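Local atomic coordinates of immunity protein (Neisseria meningitidis, PDB entry 4Q7O), a protein that probably protects its own cell from a contact-dependent growth-inhibition toxin by neutralising that toxin, as CDI immunity proteins do. Residues B[39-42]-B[43-46]. Numbering follows the deposited sequence.
Sequences TLLE and CFKN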
loop_
_atom_site.group_PDB
_atom_site.type_symbol
_atom_site.label_atom_id
_atom_site.label_comp_id
_atom_site.label_asym_id
_atom_site.label_seq_id
_atom_site.Cartn_x
_atom_site.Cartn_y
_atom_site.Cartn_z
ATOM N N THR B 39 5.681 -8.402 18.346
ATOM C CA THR B 39 6.496 -8.407 17.128
ATOM C C THR B 39 6.508 -7.037 16.443
ATOM O O THR B 39 7.561 -6.553 16.019
ATOM C CB THR B 39 6.013 -9.485 16.158
ATOM O OG1 THR B 39 6.268 -10.767 16.747
ATOM C CG2 THR B 39 6.728 -9.382 14.807
ATOM N N LEU B 40 5.345 -6.406 16.345
ATOM C CA LEU B 40 5.283 -5.059 15.780
ATOM C C LEU B 40 6.162 -4.077 16.561
ATOM O O LEU B 40 6.847 -3.253 15.965
ATOM C CB LEU B 40 3.842 -4.564 15.730
ATOM C CG LEU B 40 3.612 -3.181 15.118
ATOM C CD1 LEU B 40 4.081 -3.117 13.660
ATOM C CD2 LEU B 40 2.144 -2.808 15.229
ATOM N N LEU B 41 6.149 -4.170 17.889
ATOM C CA LEU B 41 7.023 -3.334 18.706
ATOM C C LEU B 41 8.497 -3.551 18.359
ATOM O O LEU B 41 9.261 -2.590 18.281
ATOM C CB LEU B 41 6.765 -3.551 20.203
ATOM C CG LEU B 41 5.482 -2.913 20.731
ATOM C CD1 LEU B 41 5.297 -3.267 22.190
ATOM C CD2 LEU B 41 5.534 -1.416 20.565
ATOM N N GLU B 42 8.889 -4.804 18.117
ATOM C CA GLU B 42 10.274 -5.091 17.730
ATOM C C GLU B 42 10.590 -4.505 16.355
ATOM O O GLU B 42 11.686 -3.982 16.130
ATOM C CB GLU B 42 10.562 -6.598 17.770
ATOM C CG GLU B 42 10.463 -7.206 19.168
ATOM C CD GLU B 42 11.359 -6.517 20.179
ATOM O OE1 GLU B 42 12.567 -6.359 19.904
ATOM O OE2 GLU B 42 10.849 -6.128 21.249
ATOM N N CYS B 43 9.623 -4.593 15.447
ATOM C CA CYS B 43 9.723 -3.947 14.142
ATOM C C CYS B 43 9.978 -2.438 14.283
ATOM O O CYS B 43 10.839 -1.885 13.605
ATOM C CB CYS B 43 8.449 -4.198 13.322
ATOM S SG CYS B 43 8.356 -3.291 11.780
ATOM N N PHE B 44 9.247 -1.780 15.184
ATOM C CA PHE B 44 9.461 -0.355 15.441
ATOM C C PHE B 44 10.851 -0.078 16.020
ATOM O O PHE B 44 11.462 0.943 15.716
ATOM C CB PHE B 44 8.401 0.212 16.396
ATOM C CG PHE B 44 7.056 0.453 15.758
ATOM C CD1 PHE B 44 6.936 1.289 14.657
ATOM C CD2 PHE B 44 5.904 -0.095 16.311
ATOM C CE1 PHE B 44 5.695 1.533 14.092
ATOM C CE2 PHE B 44 4.660 0.148 15.756
ATOM C CZ PHE B 44 4.558 0.958 14.640
ATOM N N LYS B 45 11.344 -0.989 16.855
ATOM C CA LYS B 45 12.615 -0.779 17.555
ATOM C C LYS B 45 13.853 -1.005 16.702
ATOM O O LYS B 45 14.854 -0.294 16.847
ATOM C CB LYS B 45 12.714 -1.711 18.764
ATOM C CG LYS B 45 11.858 -1.310 19.924
ATOM C CD LYS B 45 12.196 -2.147 21.130
ATOM C CE LYS B 45 11.047 -3.042 21.504
ATOM N NZ LYS B 45 11.389 -3.900 22.671
ATOM N N ASN B 46 13.796 -2.009 15.833
ATOM C CA ASN B 46 14.998 -2.494 15.160
ATOM C C ASN B 46 15.642 -1.461 14.251
ATOM O O ASN B 46 16.838 -1.517 13.999
ATOM C CB ASN B 46 14.713 -3.771 14.367
ATOM C CG ASN B 46 14.763 -5.020 15.219
ATOM O OD1 ASN B 46 14.719 -4.961 16.448
ATOM N ND2 ASN B 46 14.846 -6.169 14.560
HETATM O O HOH W 1 14.195 -5.723 21.837
#
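Glu42 and Lys45 form an i to i+3 salt bridge on the outer side of the short helix 37-46, while Leu40 and Phe44, one turn apart, pack together on its buried side. The bridge runs from Lys45 NZ to Glu42 OE2 at 2.7 Å, reaching the syn side of the carboxylate but 28° out of its plane. Glu42 gets there by folding back at chi2 (-56°), and the lysine chain bends to bring its ammonium over. A water donates to Glu42 OE1 at 2.6 Å and weakly accepts from Lys45 NZ, so both carboxylate oxygens have a partner. On the inward side, the branch point of Leu40 bears on the ring: CG lies 3.5 Å from Phe44 CE2, and both methyls also reach that ring carbon. With CG of Leu40 opposite its backbone N (chi1 -178°), the leucine leans along the helix towards the phenylalanine. CA of Leu41 lies at the edge of the Phe44 ring, close to its plane. Further in, Leu40 meets Ile31 and Tyr32 of helix 22-34, and Phe44 meets Phe111, Ala114 and Ile115 of helix 104-121. Beneath the side chains, successive i to i+4 bonds carry the backbone, from Cys43 N to Thr39 O (2.9 Å) through Asn46 N to Glu42 O (2.9 Å); Lys45 N is shared between Leu41 O and, weakly, Glu42 O. Asn46 hydrogen-bonds through ND2 to His52 O, linking helix 37-46 to the first residue of strand 52-55. Together these features make an amphipathic alpha-helix, with a charged pair outside and an apolar ridge set against neighbouring helices.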